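Local coordinates for NimC/NimA family protein (Clostridium acetobutylicum, PDB 2IG6) that binds flavin mononucleotide as a homodimeric split-barrel flavoprotein and is probably an oxidoreductase of the NimC/NimA family, its substrate not established, at residues 50-55 against 109-114; 103-108 against 126-131; 25-30 against 78-83. All coordinates share one frame; numbering follows the deposited sequence.

Overall arrangement
From the N terminus, helix 13-30 comes first, and contact 3 (25-30 with 78-83) lays its C-terminal end on strand 77-83, closing a loop that holds strands 33-39, 42-48, 52-54 and 57-63 and helix 67-74. Contact 1 (50-55 with 109-114) starts within that loop and ends beyond it, so the two cross; V51 packs on L27 and K28 where they meet. Contact 2 (103-108 with 126-131) crosses contact 1 in turn and follows contact 3 in series. Contacts 1 and 2 share helix 102-111, tying it to strands 52-54 and 126-139. F131 touches V78 and I80, joining contacts 2 and 3 through the common antiparallel sheet.

Contact 1: residues 50-55 against 109-114; sequences AVFEYE and LEAVPS
V112 lays its two methyl branches against A50 CB, the V51 carbonyl oxygen and F52 CB, giving the broadest overlap of the contact. CG1 stands anti to the backbone N (chi1 -169°), which sends this branch to A50, where it lies 4.3 Å from A50 CB. The other branch, CG2, rests against the V51 carbonyl, 3.9 Å from V51 O, and comes within 4.5 Å of F52 CB. Beside this, A111 CB meets F52 CB at 3.9 Å, the two beta carbons touching directly. The same methyl lies obliquely to the F52 ring. With CG between the backbone N and the carbonyl carbon (chi1 67°), that ring is turned to A108 and V104, about one and two turns before A111 in helix 102-111, and it stacks on Y59. V112 is the first residue to leave helical geometry, so the contact is made by the end of the helix and the turn that follows it. The flavin-binding split barrel of the pyridoxamine 5'-phosphate oxidase family provides the setting: the helix end packs on the chain entering strand 52-54, just past the FMN-binding residues R46, P47 and G49. A50 belongs to the FMN pocket itself, its side chain about 4 Å from the flavin mononucleotide at nearest atoms, and V112 therefore packs on a residue that lines the cofactor site. No hydrogen bond spans the two segments; the touching groups are methyls, methylenes and one carbonyl oxygen. V51 turns its own side chain away from 109-114, to L24 and K28 of helix 13-30.

Contact 2: residues 103-108 against 126-131; sequences EVKELA and FAVLYF
F126 O receives a hydrogen bond of 2.7 Å from a water, and that water also accepts a weak one from K105 NZ. A second water lies 3.0 Å from K105 NZ, weakly bonded; its bond to F126 O is doubtful. The ammonium group is thus linked to the strand carbonyl through solvent, and NZ itself stays 4.1 Å from F126 O. K105, its chain straight past CG, runs antiparallel to the F126 side chain. Its CB and CG each lie 3.9 Å from F126 CD2, to one side of the ring plane rather than in it. With CG of F126 anti to its backbone N (chi1 -173°), the ring runs up to the helix and meets it by an edge, K105 O lying in the ring plane 3.7 Å from CE2. A108 CB sits near that plane too, off CZ, and also touches V128 CG1. V128 uses its other branch, CG2, against V104 CG1 at 3.7 Å. Helix 103-108 crosses strand 126-131 almost at right angles (96°), so V104, K105 and A108, from a single face of the helix, meet F126 and V128, two residues apart on the strand. V61, an FMN-binding residue of the adjacent strand 57-63, packs on both. The apolar seam is thus edged on one side by a hydrated lysine, whose charge probably stays solvated while its CB and CG methylenes pack at the CD2 corner of the ring.

Contact 3: residues 25-30 against 78-83; sequences EFLKEC and VEISGM
C30 sets its sulfur against the backbone of strand 78-83 at the G82-M83 peptide, with SG 3.5 Å from M83 N and 3.6 Å from G82 C. Here, at the last turn of helix 13-30, the chains come nearest, their CA atoms 5.2 Å apart at C30 and M83. G82, lacking a side chain, lets the thiol reach the peptide itself. A CA-H...O contact accompanies the approach, a long and bent one, C30 CA lying 3.6 Å from M83 O with 139° at the hydrogen. Toward the other end of the contact the helix draws off, its axis inclined by 56° to the strand, and longer side chains span the gap. L27, with CG anti to its carbonyl carbon (chi1 -72°), reaches across to set CD2 3.9 Å from I80 CG2, the two branched chains crossing at a slant. F26 meets the strand more loosely, the edge of its ring turned to G82 O, which lies near the ring plane and 4.1 Å from CE2. The open side is that of exposed E29, whose OE1 is hydrogen-bonded to N84 ND2. M83, a selenomethionine whose CB points away from the helix, packs on Y34 of the second subunit. The strand's opposite face serves the dimer: E79 forms a salt bridge with R44 of the second subunit and another with R91 of its own chain, an FMN-binding position, though the cofactor is not bound to it in this chain's model. A helix covering one side of a strand whose other side faces the partner subunit is consistent with the dimeric flavin-binding split barrel.

Contact 1: residues 50-55 against 109-114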
# COMPACT_ATOMS: atom_id res chain seq x y z
N ALA A 50 12.81 -5.07 0.51
CA ALA A 50 14.27 -4.96 0.50
C ALA A 50 14.53 -3.48 0.38
O ALA A 50 13.91 -2.81 -0.44
CB ALA A 50 14.87 -5.72 -0.66
N VAL A 51 15.37 -2.97 1.26
CA VAL A 51 15.85 -1.61 1.15
C VAL A 51 17.30 -1.60 1.54
O VAL A 51 17.74 -2.41 2.37
CB VAL A 51 15.08 -0.57 2.06
CG1 VAL A 51 13.71 -0.33 1.53
CG2 VAL A 51 15.02 -1.05 3.52
N PHE A 52 18.05 -0.70 0.94
CA PHE A 52 19.44 -0.50 1.31
C PHE A 52 19.81 0.94 0.97
O PHE A 52 19.05 1.64 0.28
CB PHE A 52 20.37 -1.50 0.61
CG PHE A 52 20.46 -1.32 -0.88
CD1 PHE A 52 19.51 -1.88 -1.72
CD2 PHE A 52 21.49 -0.58 -1.44
CE1 PHE A 52 19.58 -1.71 -3.08
CE2 PHE A 52 21.57 -0.41 -2.82
CZ PHE A 52 20.61 -0.98 -3.63
N GLU A 53 20.95 1.38 1.49
CA GLU A 53 21.47 2.71 1.19
C GLU A 53 22.74 2.62 0.37
O GLU A 53 23.57 1.70 0.54
CB GLU A 53 21.73 3.50 2.48
CG GLU A 53 22.96 3.07 3.25
CD GLU A 53 23.22 3.94 4.47
OE1 GLU A 53 23.62 5.11 4.29
OE2 GLU A 53 23.03 3.42 5.59
N TYR A 54 22.93 3.62 -0.50
CA TYR A 54 24.15 3.77 -1.22
C TYR A 54 24.35 5.24 -1.58
O TYR A 54 23.44 5.87 -2.09
CB TYR A 54 24.14 2.92 -2.49
CG TYR A 54 25.45 2.95 -3.24
CD1 TYR A 54 25.48 3.30 -4.57
CD2 TYR A 54 26.65 2.63 -2.63
CE1 TYR A 54 26.67 3.35 -5.27
CE2 TYR A 54 27.84 2.66 -3.32
CZ TYR A 54 27.84 3.03 -4.64
OH TYR A 54 29.01 3.08 -5.37
N GLU A 55 25.55 5.76 -1.31
CA GLU A 55 25.88 7.18 -1.54
C GLU A 55 24.82 8.14 -1.00
O GLU A 55 24.47 9.13 -1.66
CB GLU A 55 26.07 7.45 -3.03
CG GLU A 55 27.21 6.69 -3.66
CD GLU A 55 27.14 6.72 -5.19
OE1 GLU A 55 26.03 6.94 -5.75
OE2 GLU A 55 28.19 6.51 -5.81
N LEU A 109 23.29 -6.85 -3.65
CA LEU A 109 23.35 -8.29 -3.38
C LEU A 109 24.20 -8.61 -2.15
O LEU A 109 23.96 -9.60 -1.48
CB LEU A 109 23.82 -9.05 -4.63
CG LEU A 109 22.89 -8.88 -5.84
CD1 LEU A 109 23.50 -9.41 -7.10
CD2 LEU A 109 21.52 -9.54 -5.60
N GLU A 110 25.18 -7.76 -1.86
CA GLU A 110 25.93 -7.84 -0.61
C GLU A 110 25.15 -7.28 0.59
O GLU A 110 25.22 -7.85 1.67
CB GLU A 110 27.29 -7.16 -0.74
CG GLU A 110 28.16 -7.80 -1.81
CD GLU A 110 28.27 -9.33 -1.67
OE1 GLU A 110 28.75 -9.80 -0.60
OE2 GLU A 110 27.89 -10.06 -2.62
N ALA A 111 24.43 -6.18 0.40
CA ALA A 111 23.66 -5.58 1.49
C ALA A 111 22.46 -6.43 1.91
O ALA A 111 22.15 -6.52 3.09
CB ALA A 111 23.18 -4.19 1.11
N VAL A 112 21.79 -7.04 0.93
CA VAL A 112 20.61 -7.90 1.14
C VAL A 112 20.88 -9.25 0.44
O VAL A 112 20.34 -9.52 -0.63
CB VAL A 112 19.32 -7.24 0.58
CG1 VAL A 112 18.07 -7.99 1.03
CG2 VAL A 112 19.20 -5.78 1.01
N PRO A 113 21.73 -10.09 1.05
CA PRO A 113 22.20 -11.29 0.35
C PRO A 113 21.09 -12.29 0.03
O PRO A 113 21.22 -13.05 -0.91
CB PRO A 113 23.28 -11.87 1.27
CG PRO A 113 23.09 -11.24 2.59
CD PRO A 113 22.36 -9.94 2.37
N SER A 114 19.97 -12.23 0.74
CA SER A 114 18.82 -13.05 0.38
C SER A 114 18.35 -12.80 -1.08
O SER A 114 17.74 -13.67 -1.71
CB SER A 114 17.68 -12.86 1.38
OG SER A 114 17.27 -11.52 1.49

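Contact 2: residues 103-108 against 126-131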
# COMPACT_ATOMS: atom_id res chain seq x y z
N GLU A 103 27.85 -1.49 -10.30
CA GLU A 103 28.37 -1.45 -8.93
C GLU A 103 27.24 -1.39 -7.88
O GLU A 103 27.38 -1.90 -6.77
CB GLU A 103 29.34 -0.25 -8.72
CG GLU A 103 28.60 1.09 -8.46
CD GLU A 103 29.43 2.32 -8.81
OE1 GLU A 103 29.80 2.43 -10.00
OE2 GLU A 103 29.70 3.18 -7.92
N VAL A 104 26.13 -0.75 -8.23
CA VAL A 104 25.02 -0.65 -7.29
C VAL A 104 24.32 -2.00 -7.15
O VAL A 104 23.92 -2.38 -6.05
CB VAL A 104 24.00 0.45 -7.66
CG1 VAL A 104 23.04 0.65 -6.53
CG2 VAL A 104 24.70 1.75 -7.96
N LYS A 105 24.18 -2.72 -8.27
CA LYS A 105 23.62 -4.06 -8.24
C LYS A 105 24.47 -4.99 -7.40
O LYS A 105 23.92 -5.78 -6.61
CB LYS A 105 23.47 -4.61 -9.66
CG LYS A 105 22.43 -3.88 -10.47
CD LYS A 105 22.54 -4.22 -11.94
CE LYS A 105 21.68 -3.27 -12.76
NZ LYS A 105 21.90 -3.42 -14.20
N GLU A 106 25.80 -4.91 -7.55
CA GLU A 106 26.71 -5.69 -6.71
C GLU A 106 26.52 -5.40 -5.23
O GLU A 106 26.47 -6.32 -4.41
CB GLU A 106 28.17 -5.43 -7.10
CG GLU A 106 28.49 -5.97 -8.47
CD GLU A 106 29.92 -5.76 -8.88
OE1 GLU A 106 30.39 -4.60 -8.83
OE2 GLU A 106 30.57 -6.76 -9.26
N LEU A 107 26.43 -4.12 -4.90
CA LEU A 107 26.26 -3.70 -3.52
C LEU A 107 24.92 -4.18 -2.95
O LEU A 107 24.85 -4.58 -1.79
CB LEU A 107 26.35 -2.18 -3.39
CG LEU A 107 26.03 -1.68 -1.97
CD1 LEU A 107 27.12 -2.08 -0.98
CD2 LEU A 107 25.84 -0.19 -1.98
N ALA A 108 23.87 -4.12 -3.76
CA ALA A 108 22.55 -4.57 -3.32
C ALA A 108 22.60 -6.02 -2.87
O ALA A 108 22.00 -6.38 -1.85
CB ALA A 108 21.53 -4.41 -4.42
N PHE A 126 17.59 -7.86 -13.04
CA PHE A 126 17.68 -7.21 -11.71
C PHE A 126 17.74 -5.69 -11.86
O PHE A 126 18.51 -5.18 -12.67
CB PHE A 126 18.95 -7.74 -10.99
CG PHE A 126 19.10 -7.29 -9.56
CD1 PHE A 126 18.02 -7.32 -8.68
CD2 PHE A 126 20.35 -6.89 -9.07
CE1 PHE A 126 18.17 -6.92 -7.34
CE2 PHE A 126 20.50 -6.49 -7.74
CZ PHE A 126 19.40 -6.50 -6.88
N ALA A 127 16.95 -4.97 -11.07
CA ALA A 127 16.88 -3.52 -11.13
C ALA A 127 16.97 -2.97 -9.72
O ALA A 127 16.37 -3.51 -8.76
CB ALA A 127 15.57 -3.04 -11.82
N VAL A 128 17.70 -1.87 -9.58
CA VAL A 128 17.75 -1.13 -8.32
C VAL A 128 17.33 0.30 -8.63
O VAL A 128 17.78 0.89 -9.62
CB VAL A 128 19.12 -1.21 -7.62
CG1 VAL A 128 19.43 -2.64 -7.23
CG2 VAL A 128 20.23 -0.65 -8.49
N LEU A 129 16.45 0.85 -7.80
CA LEU A 129 15.93 2.20 -7.98
C LEU A 129 16.06 3.00 -6.71
O LEU A 129 15.92 2.46 -5.62
CB LEU A 129 14.46 2.15 -8.38
CG LEU A 129 14.12 1.25 -9.57
CD1 LEU A 129 13.63 -0.10 -9.07
CD2 LEU A 129 13.07 1.94 -10.40
N TYR A 130 16.32 4.30 -6.83
CA TYR A 130 16.47 5.13 -5.63
C TYR A 130 15.52 6.31 -5.64
O TYR A 130 15.05 6.75 -6.68
CB TYR A 130 17.91 5.62 -5.43
CG TYR A 130 18.33 6.65 -6.43
CD1 TYR A 130 18.70 6.28 -7.70
CD2 TYR A 130 18.31 8.01 -6.12
CE1 TYR A 130 19.08 7.23 -8.66
CE2 TYR A 130 18.67 8.96 -7.05
CZ TYR A 130 19.05 8.56 -8.33
OH TYR A 130 19.42 9.48 -9.27
N PHE A 131 15.28 6.84 -4.44
CA PHE A 131 14.44 8.02 -4.29
C PHE A 131 15.25 9.25 -4.61
O PHE A 131 16.24 9.55 -3.92
CB PHE A 131 13.89 8.12 -2.87
CG PHE A 131 12.65 7.31 -2.67
CD1 PHE A 131 12.73 5.98 -2.33
CD2 PHE A 131 11.41 7.89 -2.84
CE1 PHE A 131 11.56 5.20 -2.18
CE2 PHE A 131 10.26 7.15 -2.69
CZ PHE A 131 10.33 5.81 -2.33
O HOH W 1 19.73 -5.98 -14.93
O HOH W 2 19.09 -2.31 -14.21

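Contact 3: residues 25-30 against 78-83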
# COMPACT_ATOMS: atom_id res chain seq x y z
N GLU A 25 15.84 3.14 8.42
CA GLU A 25 15.70 2.52 9.74
C GLU A 25 14.26 2.07 9.95
O GLU A 25 14.02 0.94 10.36
CB GLU A 25 16.08 3.51 10.83
CG GLU A 25 15.94 3.00 12.26
CD GLU A 25 16.25 4.09 13.28
OE1 GLU A 25 15.60 5.16 13.23
OE2 GLU A 25 17.16 3.90 14.11
N PHE A 26 13.32 2.98 9.69
CA PHE A 26 11.93 2.68 9.94
C PHE A 26 11.42 1.56 9.01
O PHE A 26 10.72 0.64 9.46
CB PHE A 26 11.03 3.92 9.86
CG PHE A 26 9.64 3.65 10.39
CD1 PHE A 26 9.38 3.77 11.74
CD2 PHE A 26 8.66 3.18 9.55
CE1 PHE A 26 8.12 3.45 12.24
CE2 PHE A 26 7.39 2.87 10.04
CZ PHE A 26 7.13 3.00 11.37
N LEU A 27 11.78 1.63 7.73
CA LEU A 27 11.37 0.59 6.77
C LEU A 27 11.95 -0.78 7.14
O LEU A 27 11.27 -1.79 6.97
CB LEU A 27 11.75 0.97 5.34
CG LEU A 27 10.86 2.10 4.76
CD1 LEU A 27 11.36 2.58 3.40
CD2 LEU A 27 9.40 1.68 4.67
N LYS A 28 13.19 -0.80 7.64
CA LYS A 28 13.75 -2.02 8.23
C LYS A 28 12.94 -2.55 9.41
O LYS A 28 12.74 -3.75 9.52
CB LYS A 28 15.23 -1.81 8.59
CG LYS A 28 16.09 -1.75 7.36
CD LYS A 28 17.56 -1.64 7.71
CE LYS A 28 18.41 -1.74 6.48
NZ LYS A 28 19.77 -2.16 6.86
N GLU A 29 12.42 -1.67 10.27
CA GLU A 29 11.56 -2.07 11.37
C GLU A 29 10.26 -2.68 10.86
O GLU A 29 9.73 -3.61 11.48
CB GLU A 29 11.20 -0.89 12.29
CG GLU A 29 12.34 -0.30 13.08
CD GLU A 29 11.95 0.98 13.84
OE1 GLU A 29 10.74 1.16 14.15
OE2 GLU A 29 12.85 1.82 14.13
N CYS A 30 9.72 -2.13 9.77
CA CYS A 30 8.47 -2.61 9.19
C CYS A 30 8.68 -4.00 8.61
O CYS A 30 7.82 -4.86 8.74
CB CYS A 30 7.97 -1.66 8.10
SG CYS A 30 7.44 -0.10 8.75
N VAL A 78 5.71 7.82 -6.66
CA VAL A 78 5.27 6.69 -5.86
C VAL A 78 4.90 7.11 -4.44
O VAL A 78 5.21 8.22 -4.02
CB VAL A 78 6.38 5.60 -5.81
CG1 VAL A 78 6.81 5.22 -7.20
CG2 VAL A 78 7.59 6.09 -4.97
N GLU A 79 4.25 6.21 -3.72
CA GLU A 79 4.14 6.35 -2.27
C GLU A 79 4.36 4.99 -1.61
O GLU A 79 3.95 3.96 -2.15
CB GLU A 79 2.81 7.02 -1.87
CG GLU A 79 2.70 7.36 -0.37
CD GLU A 79 1.59 8.38 -0.07
OE1 GLU A 79 1.86 9.61 -0.15
OE2 GLU A 79 0.45 7.96 0.24
N ILE A 80 5.03 5.00 -0.46
CA ILE A 80 5.24 3.80 0.35
C ILE A 80 4.55 3.94 1.70
O ILE A 80 4.58 5.01 2.32
CB ILE A 80 6.75 3.56 0.55
CG1 ILE A 80 7.37 3.05 -0.78
CG2 ILE A 80 7.00 2.59 1.70
CD1 ILE A 80 8.85 2.85 -0.76
N SER A 81 3.91 2.87 2.17
CA SER A 81 3.44 2.82 3.53
C SER A 81 3.74 1.47 4.16
O SER A 81 3.93 0.46 3.47
CB SER A 81 1.95 3.17 3.60
OG SER A 81 1.51 3.22 4.95
N GLY A 82 3.90 1.48 5.48
CA GLY A 82 4.17 0.28 6.22
C GLY A 82 4.02 0.53 7.71
O GLY A 82 3.91 1.68 8.13
N MSE A 83 3.99 -0.55 8.49
CA MSE A 83 3.74 -0.49 9.93
C MSE A 83 4.72 -1.41 10.68
O MSE A 83 5.05 -2.49 10.21
CB MSE A 83 2.30 -0.92 10.24
CG MSE A 83 1.91 -0.82 11.69
SE MSE A 83 0.09 -1.45 11.99
CE MSE A 83 -0.66 -0.03 11.06